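Side-chain contacts in transcobalamin-1 (Homo sapiens, PDB 4KKI), which binds vitamin B12 with femtomolar affinity, carries it, and protects it from the acid of the stomach: residues L40-Q45 and N285-V290; V90-L95 and P140-Y145; K125-I130 and T163-N168; N337-V340 and E344-F347; T387-L392 and L426-S431. All blocks are in the same frame, centred on the assembly; numbering follows the deposited sequence.

Contact 1: residues L40-Q45 and N285-V290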
# COMPACT_ATOMS: atom_id res chain seq x y z
N LEU A 40 -7.65 -7.98 13.50
CA LEU A 40 -8.69 -8.91 13.09
C LEU A 40 -10.06 -8.23 13.17
O LEU A 40 -10.84 -8.28 12.22
CB LEU A 40 -8.66 -10.17 13.97
CG LEU A 40 -7.34 -10.95 14.01
CD1 LEU A 40 -7.40 -12.12 14.99
CD2 LEU A 40 -6.96 -11.44 12.62
N ASN A 41 -10.33 -7.58 14.30
CA ASN A 41 -11.58 -6.87 14.49
C ASN A 41 -11.83 -5.82 13.42
O ASN A 41 -12.89 -5.79 12.81
CB ASN A 41 -11.64 -6.23 15.88
CG ASN A 41 -11.69 -7.26 16.99
OD1 ASN A 41 -12.17 -8.37 16.80
ND2 ASN A 41 -11.19 -6.89 18.17
N THR A 42 -10.83 -4.97 13.19
CA THR A 42 -10.90 -3.94 12.16
C THR A 42 -11.29 -4.49 10.79
O THR A 42 -12.18 -3.95 10.12
CB THR A 42 -9.55 -3.19 12.04
OG1 THR A 42 -9.33 -2.40 13.21
CG2 THR A 42 -9.54 -2.28 10.82
N MET A 43 -10.65 -5.58 10.37
CA MET A 43 -10.92 -6.18 9.07
C MET A 43 -12.33 -6.77 9.00
O MET A 43 -12.95 -6.78 7.94
CB MET A 43 -9.86 -7.22 8.73
CG MET A 43 -8.44 -6.65 8.76
SD MET A 43 -7.12 -7.87 8.68
CE MET A 43 -6.98 -8.11 6.91
N ILE A 44 -12.83 -7.25 10.14
CA ILE A 44 -14.20 -7.78 10.19
C ILE A 44 -15.24 -6.66 10.02
O ILE A 44 -16.24 -6.85 9.34
CB ILE A 44 -14.47 -8.56 11.50
CG1 ILE A 44 -13.50 -9.73 11.64
CG2 ILE A 44 -15.90 -9.08 11.53
CD1 ILE A 44 -13.60 -10.73 10.52
N GLN A 45 -14.99 -5.51 10.63
CA GLN A 45 -15.93 -4.39 10.55
C GLN A 45 -16.03 -3.84 9.14
O GLN A 45 -17.01 -3.19 8.78
CB GLN A 45 -15.56 -3.25 11.51
CG GLN A 45 -14.95 -3.65 12.84
CD GLN A 45 -15.94 -4.30 13.80
OE1 GLN A 45 -17.05 -4.66 13.43
NE2 GLN A 45 -15.52 -4.43 15.06
N ASN A 285 -7.34 -1.01 5.46
CA ASN A 285 -6.25 -1.12 4.49
C ASN A 285 -4.90 -1.23 5.20
O ASN A 285 -4.03 -1.98 4.78
CB ASN A 285 -6.24 0.06 3.53
CG ASN A 285 -7.52 0.15 2.71
OD1 ASN A 285 -7.63 -0.46 1.65
ND2 ASN A 285 -8.49 0.92 3.21
N ALA A 286 -4.74 -0.47 6.28
CA ALA A 286 -3.49 -0.47 7.03
C ALA A 286 -3.35 -1.76 7.83
O ALA A 286 -2.26 -2.32 7.94
CB ALA A 286 -3.41 0.74 7.94
N ALA A 287 -4.46 -2.23 8.38
CA ALA A 287 -4.46 -3.48 9.14
C ALA A 287 -4.10 -4.65 8.23
O ALA A 287 -3.33 -5.53 8.62
CB ALA A 287 -5.82 -3.71 9.80
N ALA A 288 -4.64 -4.64 7.02
CA ALA A 288 -4.37 -5.70 6.05
C ALA A 288 -2.90 -5.75 5.65
O ALA A 288 -2.32 -6.82 5.52
CB ALA A 288 -5.25 -5.54 4.82
N GLN A 289 -2.29 -4.58 5.45
CA GLN A 289 -0.92 -4.54 4.95
C GLN A 289 0.12 -4.91 6.00
O GLN A 289 1.20 -5.39 5.67
CB GLN A 289 -0.60 -3.17 4.34
CG GLN A 289 -1.37 -2.88 3.07
CD GLN A 289 -0.96 -1.58 2.43
OE1 GLN A 289 -1.15 -1.38 1.22
NE2 GLN A 289 -0.39 -0.68 3.22
N VAL A 290 -0.21 -4.69 7.27
CA VAL A 290 0.76 -4.93 8.35
C VAL A 290 0.73 -6.37 8.85
O VAL A 290 1.75 -6.89 9.32
CB VAL A 290 0.56 -3.94 9.53
CG1 VAL A 290 -0.66 -4.33 10.37
CG2 VAL A 290 1.80 -3.89 10.40
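Thr-42 and Met-43 on helix 37-45 face Ala-287 and Ala-288 on helix 284-294, and no hydrogen bond joins the two segments. The methyl of Thr-42 does the touching: CG2 lies 4.1 Å from Ala-287 CB. With OG1 anti to the carbonyl carbon (chi1 -69°), the hydroxyl stays beside its own backbone N and bonds back to the O of Pro-38, one turn earlier. Met-43 reaches further. Its CG lies 4.1 Å from Ala-287 CB, so this one methyl is met by both residues of the opposing helix. The helices lie in the N-terminal alpha domain, an alpha6-alpha6 barrel; their short axes here pass 9.0 Å apart at a signed crossing angle of -131°, and Met-43 reaches across to both small alanine side chains. Beyond CG the methionine chain bends at SD (chi3 85°), bringing the terminal methyl beside the next alanine, with CE 3.7 Å from Ala-288 CB. Helix 55-63 packs on the same side chain through Val-57, Ser-60 and Leu-61, and Ser-60 OG also bonds Ala-288 O. Next in sequence to Ala-288, Gln-289 turns away from Met-43 and gives its NE2 to O63 of cyanocobalamin.

Contact 2: residues V90-L95 and P140-Y145; sequences VSSGEL and PLTNYY
Thr-142 meets Ser-91 and Ser-92 where two helices of the N-terminal alpha domain, an alpha6-alpha6 barrel, begin beside the cobalamin pocket: helix 92-102 and helix 144-156. Ahead of it in the chain, Pro-140 packs on Glu-129 of helix 118-135 and Leu-141 on Asn-132. Thr-142 then makes the contact with its methyl, CG2 standing 4.0 Å from Ser-91 CB. A chi1 of 60° sets OG1 between the backbone N and the carbonyl carbon, which turns CG2 anti to the carbonyl carbon and toward Ser-91. The two hydroxyls, Thr-142 OG1 and Ser-92 OG, remain 4.3 Å apart, yet both bond the same oxygen, OE2 of Glu-129, which thereby ties the two helix starts together. The backbone O of Thr-142 is hydrogen-bonded to N52 of cyanocobalamin. Asn-143, the N-cap of helix 144-156, divides its amide: OD1 accepts from Gln-146 N while ND2 bonds O51 of the ligand. The opposing helix start is closed by a capping box. Ser-91 OG, also hydrogen-bonded to Gln-146 OE1, accepts from Glu-94 N over 3.1 Å, and Ser-91 N donates to Glu-94 OE1 at 3.1 Å, arriving 41° out of the carboxylate plane.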
# COMPACT_ATOMS: atom_id res chain seq x y z
N VAL A 90 -10.37 -0.92 -14.24
CA VAL A 90 -9.60 -1.44 -13.12
C VAL A 90 -8.10 -1.23 -13.34
O VAL A 90 -7.57 -1.61 -14.39
CB VAL A 90 -9.89 -2.93 -12.88
CG1 VAL A 90 -8.92 -3.52 -11.87
CG2 VAL A 90 -11.32 -3.13 -12.43
N SER A 91 -7.43 -0.62 -12.38
CA SER A 91 -6.00 -0.35 -12.52
C SER A 91 -5.21 -1.65 -12.49
O SER A 91 -5.67 -2.66 -11.96
CB SER A 91 -5.50 0.59 -11.43
OG SER A 91 -5.24 -0.13 -10.23
N SER A 92 -4.01 -1.62 -13.06
CA SER A 92 -3.14 -2.79 -13.09
C SER A 92 -2.89 -3.32 -11.68
O SER A 92 -2.98 -4.52 -11.44
CB SER A 92 -1.82 -2.47 -13.79
OG SER A 92 -1.13 -1.41 -13.14
N GLY A 93 -2.60 -2.42 -10.75
CA GLY A 93 -2.36 -2.79 -9.36
C GLY A 93 -3.56 -3.43 -8.69
O GLY A 93 -3.42 -4.34 -7.88
N GLU A 94 -4.75 -2.94 -9.03
CA GLU A 94 -5.98 -3.49 -8.46
C GLU A 94 -6.21 -4.91 -8.95
O GLU A 94 -6.62 -5.78 -8.18
CB GLU A 94 -7.19 -2.62 -8.84
CG GLU A 94 -7.29 -1.32 -8.06
CD GLU A 94 -8.44 -0.44 -8.54
OE1 GLU A 94 -8.91 -0.65 -9.68
OE2 GLU A 94 -8.87 0.44 -7.78
N LEU A 95 -5.94 -5.14 -10.22
CA LEU A 95 -6.07 -6.47 -10.80
C LEU A 95 -5.01 -7.41 -10.24
O LEU A 95 -5.27 -8.59 -10.01
CB LEU A 95 -5.97 -6.40 -12.33
CG LEU A 95 -6.08 -7.74 -13.06
CD1 LEU A 95 -7.36 -8.45 -12.66
CD2 LEU A 95 -6.03 -7.54 -14.57
N PRO A 140 4.20 6.35 -15.11
CA PRO A 140 3.23 5.29 -15.41
C PRO A 140 1.80 5.80 -15.29
O PRO A 140 1.59 6.95 -14.91
CB PRO A 140 3.52 4.24 -14.34
CG PRO A 140 4.08 5.02 -13.20
CD PRO A 140 4.88 6.13 -13.83
N LEU A 141 0.83 4.95 -15.62
CA LEU A 141 -0.58 5.30 -15.47
C LEU A 141 -0.90 5.50 -14.00
O LEU A 141 -1.68 6.38 -13.64
CB LEU A 141 -1.47 4.21 -16.08
CG LEU A 141 -1.53 4.17 -17.60
CD1 LEU A 141 -2.30 2.95 -18.08
CD2 LEU A 141 -2.17 5.45 -18.13
N THR A 142 -0.30 4.66 -13.16
CA THR A 142 -0.50 4.75 -11.72
C THR A 142 0.80 5.13 -11.00
O THR A 142 1.11 6.31 -10.83
CB THR A 142 -1.05 3.44 -11.14
OG1 THR A 142 -0.13 2.37 -11.39
CG2 THR A 142 -2.39 3.10 -11.77
N ASN A 143 1.56 4.12 -10.57
CA ASN A 143 2.77 4.35 -9.80
C ASN A 143 3.65 3.10 -9.76
O ASN A 143 3.27 2.06 -10.30
CB ASN A 143 2.41 4.78 -8.38
CG ASN A 143 1.43 3.84 -7.72
OD1 ASN A 143 1.78 2.71 -7.38
ND2 ASN A 143 0.19 4.28 -7.56
N TYR A 144 4.81 3.19 -9.13
CA TYR A 144 5.73 2.06 -9.08
C TYR A 144 5.34 1.02 -8.04
O TYR A 144 5.75 -0.14 -8.12
CB TYR A 144 7.17 2.53 -8.84
CG TYR A 144 7.98 2.68 -10.11
CD1 TYR A 144 7.37 3.02 -11.31
CD2 TYR A 144 9.35 2.47 -10.10
CE1 TYR A 144 8.12 3.16 -12.47
CE2 TYR A 144 10.10 2.60 -11.25
CZ TYR A 144 9.48 2.95 -12.43
OH TYR A 144 10.23 3.08 -13.58
N TYR A 145 4.55 1.43 -7.05
CA TYR A 145 4.00 0.49 -6.08
C TYR A 145 3.12 -0.53 -6.80
O TYR A 145 3.24 -1.73 -6.58
CB TYR A 145 3.21 1.24 -5.01
CG TYR A 145 2.68 0.38 -3.90
CD1 TYR A 145 3.45 0.11 -2.77
CD2 TYR A 145 1.39 -0.14 -3.95
CE1 TYR A 145 2.95 -0.67 -1.74
CE2 TYR A 145 0.89 -0.92 -2.93
CZ TYR A 145 1.67 -1.18 -1.83
OH TYR A 145 1.17 -1.96 -0.81

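Contact 3: residues K125-I130 and T163-N168; sequences KFQAEI and TAEVVN
Ile-130 and Glu-165 carry the contact between helix 118-135 and the short helix 163-169, both in the N-terminal alpha domain, an alpha6-alpha6 helical barrel. The two side chains cross obliquely, and what meets is largely hydrocarbon against the stem of an acid. Ile-130 offers both of its branches: CD1 lies 4.0 Å from Glu-165 CG, while CG2 is 4.0 Å from CD of that glutamate and 3.9 Å from its OE2. The isoleucine is thus set against the methylene as well as the carboxylate. In Glu-165 the bend at chi2 (80°) brings CD and OE2 beside Ile-130 CG2. Gln-127, one turn earlier on the first helix, approaches the other carboxylate oxygen more loosely, with NE2 4.3 Å from Glu-165 OE1. No hydrogen bond or salt bridge links the two segments, and the nearest CA atoms, those of Ile-130 and Glu-165, are 8.4 Å apart.

Behind this first shell stands Phe-126. Its ring is packed by Leu-147, Asp-150 and Val-151 of helix 144-156, the helix that lies between the two segments in the chain. On the other helix, Glu-165 N is bonded to Ser-162 OG just before the segment, and Val-167 packs on Asn-216 and Ile-217 of helix 213-229. Ile-130 CG1 rests 4.2 Å above one face of the Phe-126 ring, offset toward the rim, so the isoleucine is backed by its own helix while CG2 and CD1 point to Glu-165.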
# COMPACT_ATOMS: atom_id res chain seq x y z
N LYS A 125 -2.55 -4.68 -18.99
CA LYS A 125 -2.58 -3.50 -18.12
C LYS A 125 -1.17 -3.09 -17.71
O LYS A 125 -0.86 -1.90 -17.64
CB LYS A 125 -3.45 -3.75 -16.88
CG LYS A 125 -4.93 -3.84 -17.19
CD LYS A 125 -5.75 -3.99 -15.91
CE LYS A 125 -7.23 -4.15 -16.23
NZ LYS A 125 -7.78 -2.96 -16.94
N PHE A 126 -0.32 -4.08 -17.46
CA PHE A 126 1.07 -3.81 -17.11
C PHE A 126 1.81 -3.19 -18.29
O PHE A 126 2.64 -2.30 -18.12
CB PHE A 126 1.77 -5.09 -16.64
CG PHE A 126 3.25 -4.94 -16.46
CD1 PHE A 126 3.76 -4.19 -15.42
CD2 PHE A 126 4.14 -5.56 -17.33
CE1 PHE A 126 5.13 -4.05 -15.24
CE2 PHE A 126 5.50 -5.43 -17.16
CZ PHE A 126 6.00 -4.67 -16.12
N GLN A 127 1.52 -3.67 -19.49
CA GLN A 127 2.13 -3.14 -20.70
C GLN A 127 1.64 -1.72 -20.98
O GLN A 127 2.36 -0.91 -21.55
CB GLN A 127 1.87 -4.05 -21.90
CG GLN A 127 2.72 -3.74 -23.12
CD GLN A 127 4.20 -3.93 -22.86
OE1 GLN A 127 4.61 -4.75 -22.04
NE2 GLN A 127 5.03 -3.16 -23.56
N ALA A 128 0.40 -1.44 -20.58
CA ALA A 128 -0.15 -0.10 -20.73
C ALA A 128 0.58 0.89 -19.83
O ALA A 128 0.80 2.04 -20.20
CB ALA A 128 -1.64 -0.09 -20.44
N GLU A 129 0.97 0.42 -18.64
CA GLU A 129 1.77 1.22 -17.73
C GLU A 129 3.10 1.57 -18.38
O GLU A 129 3.55 2.72 -18.32
CB GLU A 129 2.03 0.45 -16.43
CG GLU A 129 0.78 0.09 -15.63
CD GLU A 129 0.34 1.20 -14.70
OE1 GLU A 129 0.96 2.28 -14.71
OE2 GLU A 129 -0.64 0.99 -13.94
N ILE A 130 3.72 0.58 -19.01
CA ILE A 130 5.00 0.75 -19.69
C ILE A 130 4.89 1.74 -20.84
O ILE A 130 5.72 2.64 -20.99
CB ILE A 130 5.53 -0.59 -20.23
CG1 ILE A 130 5.70 -1.60 -19.10
CG2 ILE A 130 6.85 -0.38 -20.96
CD1 ILE A 130 6.72 -1.18 -18.06
N THR A 163 11.78 -9.56 -18.54
CA THR A 163 12.74 -9.28 -17.47
C THR A 163 13.59 -8.07 -17.84
O THR A 163 14.00 -7.31 -16.97
CB THR A 163 13.66 -10.48 -17.20
OG1 THR A 163 14.40 -10.79 -18.39
CG2 THR A 163 12.84 -11.70 -16.78
N ALA A 164 13.84 -7.91 -19.13
CA ALA A 164 14.57 -6.76 -19.64
C ALA A 164 13.81 -5.48 -19.31
O ALA A 164 14.41 -4.46 -18.96
CB ALA A 164 14.80 -6.88 -21.13
N GLU A 165 12.49 -5.55 -19.43
CA GLU A 165 11.62 -4.42 -19.10
C GLU A 165 11.77 -4.07 -17.62
O GLU A 165 11.78 -2.90 -17.25
CB GLU A 165 10.17 -4.77 -19.41
CG GLU A 165 9.33 -3.59 -19.87
CD GLU A 165 9.54 -3.27 -21.34
OE1 GLU A 165 9.04 -4.04 -22.19
OE2 GLU A 165 10.21 -2.26 -21.64
N VAL A 166 11.88 -5.10 -16.79
CA VAL A 166 12.05 -4.93 -15.35
C VAL A 166 13.39 -4.28 -15.03
O VAL A 166 13.45 -3.30 -14.28
CB VAL A 166 11.94 -6.27 -14.61
CG1 VAL A 166 12.31 -6.11 -13.15
CG2 VAL A 166 10.53 -6.84 -14.76
N VAL A 167 14.46 -4.82 -15.60
CA VAL A 167 15.80 -4.26 -15.45
C VAL A 167 15.84 -2.81 -15.92
O VAL A 167 16.52 -1.97 -15.33
CB VAL A 167 16.84 -5.10 -16.23
CG1 VAL A 167 18.22 -4.46 -16.14
CG2 VAL A 167 16.88 -6.52 -15.71
N ASN A 168 15.09 -2.52 -16.98
CA ASN A 168 15.08 -1.19 -17.56
C ASN A 168 14.40 -0.14 -16.67
O ASN A 168 14.88 0.98 -16.56
CB ASN A 168 14.40 -1.22 -18.93
CG ASN A 168 14.93 -0.15 -19.87
OD1 ASN A 168 15.43 -0.45 -20.96
ND2 ASN A 168 14.83 1.11 -19.45

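Contact 4: residues N337-V340 and E344-F347; sequences NYSV and ETYF. With NAG (2-acetamido-2-deoxy-beta-D-glucopyranose), chain H.
Phe-347 and Ser-339 face one another as an antiparallel non-hydrogen-bonded pair, their CB atoms 3.8 Å apart, on the side of the sheet that carries the sugar on Asn-337. From CB, Phe-347 first meets O6 of that N-acetylglucosamine at 3.2 Å. Chi1 (65°) holds CG between the backbone N and the carbonyl carbon, turning the ring to the sugar: CG also meets O6, CD1 lies 3.4 Å from sugar O6, and CD2 nears sugar C5 and, obliquely, Asn-337 OD1. Sugar C5 sits 3.7 Å above one face of the Phe-347 ring, offset toward the rim. The sugar is covalently linked through C1 to Asn-337 ND2.

On the reverse face the hydrogen-bonded pair is Val-340 with Tyr-346. Val-340 N donates to Tyr-346 O (2.7 Å), and Tyr-346 N returns a bond to Val-340 O. Tyr-346 OH reaches back to Glu-344 OE2 at 2.6 Å. Replacing Tyr-346 with an alanine would probably leave that carboxylate oxygen without its hydroxyl partner and open a gap beside Ile-372 and Phe-373. The arrangement is a glycan-bearing beta hairpin, strands 333-341 and 345-353, at one edge of the five-stranded sheet of the C-terminal beta domain.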
# COMPACT_ATOMS: atom_id res chain seq x y z
N ASN A 337 -4.67 26.59 12.82
CA ASN A 337 -4.32 27.47 11.71
C ASN A 337 -4.38 26.71 10.38
O ASN A 337 -3.39 26.13 9.94
CB ASN A 337 -2.92 28.06 11.93
CG ASN A 337 -2.49 28.98 10.80
OD1 ASN A 337 -3.31 29.63 10.16
ND2 ASN A 337 -1.18 29.02 10.54
N TYR A 338 -5.56 26.72 9.76
CA TYR A 338 -5.77 26.02 8.50
C TYR A 338 -5.38 26.88 7.30
O TYR A 338 -5.91 27.98 7.11
CB TYR A 338 -7.22 25.58 8.37
CG TYR A 338 -7.55 24.89 7.06
CD1 TYR A 338 -7.06 23.61 6.79
CD2 TYR A 338 -8.35 25.50 6.11
CE1 TYR A 338 -7.36 22.97 5.61
CE2 TYR A 338 -8.66 24.86 4.92
CZ TYR A 338 -8.16 23.60 4.68
OH TYR A 338 -8.46 22.96 3.50
N SER A 339 -4.48 26.37 6.48
CA SER A 339 -4.02 27.10 5.30
C SER A 339 -4.05 26.24 4.04
O SER A 339 -3.84 25.03 4.09
CB SER A 339 -2.62 27.66 5.53
OG SER A 339 -1.67 26.63 5.72
N VAL A 340 -4.32 26.89 2.91
CA VAL A 340 -4.26 26.23 1.61
C VAL A 340 -3.19 26.90 0.76
O VAL A 340 -3.35 28.05 0.34
CB VAL A 340 -5.61 26.31 0.87
CG1 VAL A 340 -5.47 25.75 -0.54
CG2 VAL A 340 -6.69 25.56 1.64
N GLU A 344 0.32 31.35 -3.83
CA GLU A 344 -0.08 32.17 -2.71
C GLU A 344 -0.65 31.25 -1.64
O GLU A 344 -0.86 30.06 -1.88
CB GLU A 344 -1.16 33.15 -3.16
CG GLU A 344 -2.53 32.50 -3.40
CD GLU A 344 -2.62 31.72 -4.71
OE1 GLU A 344 -1.58 31.46 -5.34
OE2 GLU A 344 -3.75 31.37 -5.11
N THR A 345 -0.92 31.80 -0.46
CA THR A 345 -1.49 31.02 0.63
C THR A 345 -2.72 31.70 1.23
O THR A 345 -2.69 32.89 1.54
CB THR A 345 -0.44 30.77 1.74
OG1 THR A 345 0.73 30.17 1.17
CG2 THR A 345 -1.01 29.85 2.81
N TYR A 346 -3.80 30.93 1.36
CA TYR A 346 -5.00 31.40 2.03
C TYR A 346 -5.11 30.72 3.38
O TYR A 346 -4.93 29.50 3.47
CB TYR A 346 -6.24 31.09 1.19
CG TYR A 346 -6.14 31.49 -0.27
CD1 TYR A 346 -5.62 30.61 -1.21
CD2 TYR A 346 -6.58 32.73 -0.70
CE1 TYR A 346 -5.53 30.97 -2.55
CE2 TYR A 346 -6.49 33.10 -2.04
CZ TYR A 346 -5.96 32.21 -2.95
OH TYR A 346 -5.87 32.56 -4.28
N PHE A 347 -5.39 31.48 4.43
CA PHE A 347 -5.45 30.91 5.77
C PHE A 347 -6.55 31.53 6.65
O PHE A 347 -6.90 32.69 6.49
CB PHE A 347 -4.10 31.03 6.48
CG PHE A 347 -3.68 32.45 6.75
CD1 PHE A 347 -3.02 33.19 5.78
CD2 PHE A 347 -3.94 33.04 7.97
CE1 PHE A 347 -2.64 34.49 6.02
CE2 PHE A 347 -3.55 34.34 8.22
CZ PHE A 347 -2.90 35.07 7.24
C1 NAG H . -0.83 30.31 10.00
C2 NAG H . 0.35 30.93 10.75
C3 NAG H . 0.70 32.29 10.18
C4 NAG H . 0.90 32.20 8.68
C5 NAG H . -0.27 31.49 8.01
C6 NAG H . 0.03 31.28 6.53
C7 NAG H . 0.95 30.59 13.07
C8 NAG H . 0.91 31.25 14.42
N2 NAG H . 0.07 31.02 12.17
O3 NAG H . 1.87 32.78 10.79
O4 NAG H . 1.04 33.49 8.13
O5 NAG H . -0.55 30.25 8.61
O6 NAG H . -1.00 30.52 5.95
O7 NAG H . 1.76 29.69 12.84

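Contact 5: residues T387-L392 and L426-S431; sequences TCIQGL and LEVRWS. With NAG (2-acetamido-2-deoxy-beta-D-glucopyranose), chain B.
This is an apolar contact between side chains of two sheets in the C-terminal beta domain: the end of the hairpin formed by strands 384-389 and 392-393 packs on strand 426-432. Leu-392 and Trp-430 approach from opposite directions. Leu-392 CD2 stands 3.7 Å from the centroid of the six-membered ring of Trp-430, 16° off the ring normal, a CH-pi contact over the face, while CD1 spreads to Trp-430 CH2 at 3.8 Å. Trp-430 has CG anti to its backbone N (chi1 -179°), which extends the indole away from its strand over the leucine. A sugar methyl, C8 of N-acetylglucosamine (chain B), comes within 3.4 Å of Trp-430 NE1. Swapping Trp-430 for a serine would probably strip Leu-392 of its aromatic cover and remove the edge-to-face partner of Trp-402, a cobalamin-binding residue.

Deeper in, Ile-389 CD1 meets Val-428 CG1 at 3.6 Å. On the other side of the strand, Arg-429 grips Glu-427 side-on, with NE 2.9 Å from OE2 in a salt bridge. Ile-389 to Leu-392 forms a type I' turn, closed by backbone bonds between these two residues and flanked by the Cys-388 to Cys-393 disulfide: a tight beta hairpin packed against a neighbouring sheet.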
# COMPACT_ATOMS: atom_id res chain seq x y z
N THR A 387 -8.88 15.50 -4.13
CA THR A 387 -8.49 15.57 -5.53
C THR A 387 -8.35 17.01 -6.02
O THR A 387 -7.40 17.35 -6.71
CB THR A 387 -9.49 14.83 -6.44
OG1 THR A 387 -10.79 15.43 -6.31
CG2 THR A 387 -9.58 13.36 -6.07
N CYS A 388 -9.32 17.85 -5.65
CA CYS A 388 -9.34 19.22 -6.14
C CYS A 388 -9.62 20.23 -5.03
O CYS A 388 -10.40 19.96 -4.11
CB CYS A 388 -10.39 19.39 -7.24
SG CYS A 388 -10.39 18.12 -8.52
N ILE A 389 -8.98 21.39 -5.13
CA ILE A 389 -9.31 22.55 -4.31
C ILE A 389 -9.33 23.77 -5.23
O ILE A 389 -8.42 23.94 -6.04
CB ILE A 389 -8.30 22.76 -3.17
CG1 ILE A 389 -8.29 21.56 -2.23
CG2 ILE A 389 -8.63 24.03 -2.40
CD1 ILE A 389 -7.40 21.74 -1.03
N GLN A 390 -10.37 24.59 -5.11
CA GLN A 390 -10.54 25.78 -5.94
C GLN A 390 -10.58 25.45 -7.43
O GLN A 390 -10.17 26.26 -8.27
CB GLN A 390 -9.42 26.81 -5.69
CG GLN A 390 -9.38 27.37 -4.28
CD GLN A 390 -8.27 28.40 -4.11
OE1 GLN A 390 -7.63 28.80 -5.08
NE2 GLN A 390 -8.04 28.82 -2.88
N GLY A 391 -11.07 24.26 -7.77
CA GLY A 391 -11.13 23.83 -9.15
C GLY A 391 -9.79 23.32 -9.66
O GLY A 391 -9.69 22.84 -10.79
N LEU A 392 -8.76 23.43 -8.83
CA LEU A 392 -7.43 22.93 -9.18
C LEU A 392 -7.30 21.46 -8.76
O LEU A 392 -7.21 21.15 -7.57
CB LEU A 392 -6.34 23.77 -8.52
CG LEU A 392 -4.90 23.27 -8.69
CD1 LEU A 392 -4.51 23.22 -10.17
CD2 LEU A 392 -3.93 24.15 -7.91
N LEU A 426 -2.32 23.42 10.42
CA LEU A 426 -2.78 22.51 9.37
C LEU A 426 -2.66 23.14 8.00
O LEU A 426 -2.97 24.32 7.82
CB LEU A 426 -4.24 22.11 9.62
CG LEU A 426 -4.52 21.53 11.00
CD1 LEU A 426 -5.99 21.17 11.12
CD2 LEU A 426 -3.64 20.31 11.25
N GLU A 427 -2.20 22.36 7.03
CA GLU A 427 -1.99 22.90 5.69
C GLU A 427 -2.27 21.86 4.61
O GLU A 427 -1.87 20.71 4.72
CB GLU A 427 -0.56 23.42 5.56
CG GLU A 427 -0.21 23.97 4.18
CD GLU A 427 1.22 24.45 4.10
OE1 GLU A 427 1.87 24.57 5.16
OE2 GLU A 427 1.70 24.69 2.97
N VAL A 428 -2.96 22.29 3.56
CA VAL A 428 -3.10 21.48 2.36
C VAL A 428 -2.31 22.15 1.25
O VAL A 428 -2.61 23.28 0.85
CB VAL A 428 -4.57 21.33 1.94
CG1 VAL A 428 -4.68 20.31 0.82
CG2 VAL A 428 -5.42 20.91 3.13
N ARG A 429 -1.29 21.46 0.75
CA ARG A 429 -0.31 22.06 -0.14
C ARG A 429 -0.29 21.44 -1.54
O ARG A 429 -0.27 20.21 -1.68
CB ARG A 429 1.08 21.96 0.49
CG ARG A 429 2.23 22.46 -0.37
CD ARG A 429 3.57 22.27 0.35
NE ARG A 429 3.56 22.90 1.67
CZ ARG A 429 4.57 22.82 2.54
NH1 ARG A 429 5.66 22.14 2.24
NH2 ARG A 429 4.47 23.43 3.72
N TRP A 430 -0.30 22.29 -2.56
CA TRP A 430 -0.15 21.84 -3.94
C TRP A 430 1.30 21.42 -4.19
O TRP A 430 2.20 22.25 -4.11
CB TRP A 430 -0.56 22.97 -4.89
CG TRP A 430 -0.47 22.62 -6.33
CD1 TRP A 430 0.44 23.08 -7.23
CD2 TRP A 430 -1.34 21.74 -7.06
NE1 TRP A 430 0.20 22.54 -8.47
CE2 TRP A 430 -0.88 21.72 -8.39
CE3 TRP A 430 -2.46 20.97 -6.71
CZ2 TRP A 430 -1.51 20.95 -9.38
CZ3 TRP A 430 -3.07 20.22 -7.69
CH2 TRP A 430 -2.59 20.21 -9.01
N SER A 431 1.52 20.15 -4.48
CA SER A 431 2.88 19.61 -4.54
C SER A 431 3.15 18.72 -5.76
O SER A 431 2.23 18.27 -6.43
CB SER A 431 3.19 18.84 -3.26
OG SER A 431 2.90 19.61 -2.11
C1 NAG B . 2.39 29.14 -9.61
C2 NAG B . 1.32 28.61 -10.57
C3 NAG B . 1.79 28.55 -12.02
C4 NAG B . 2.61 29.77 -12.42
C5 NAG B . 3.67 30.06 -11.37
C6 NAG B . 4.49 31.29 -11.74
C7 NAG B . -0.33 26.85 -10.34
C8 NAG B . -0.74 25.61 -9.61
N2 NAG B . 0.91 27.28 -10.14
O3 NAG B . 0.65 28.45 -12.86
O4 NAG B . 3.24 29.52 -13.65
O5 NAG B . 3.04 30.28 -10.12
O6 NAG B . 5.74 31.24 -11.09
O7 NAG B . -1.11 27.42 -11.09

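How the contacts relate
Contacts 1, 2 and 3 lie in the N-terminal helical domain, contacts 4 and 5 in the C-terminal beta domain, and cyanocobalamin is bound by residues of both. Contacts 1 and 2, centres 22 Å apart, meet at the ligand, where Gln-289 OE1 and Tyr-145 OH are 3.1 Å apart, a probable hydrogen bond. Contacts 2 and 3 alternate along the chain and touch through Glu-129 of contact 3, whose OE2 lies 2.6 Å from Ser-92 OG and 2.9 Å from Thr-142 OG1, both probable hydrogen bonds. Contacts 4 and 5 adjoin through neighbouring strands 333-341 and 426-432, with a probable hydrogen bond between Ser-339 O and Val-428 N (2.9 Å). The side chain of Val-428 is about 6 Å from cyanocobalamin.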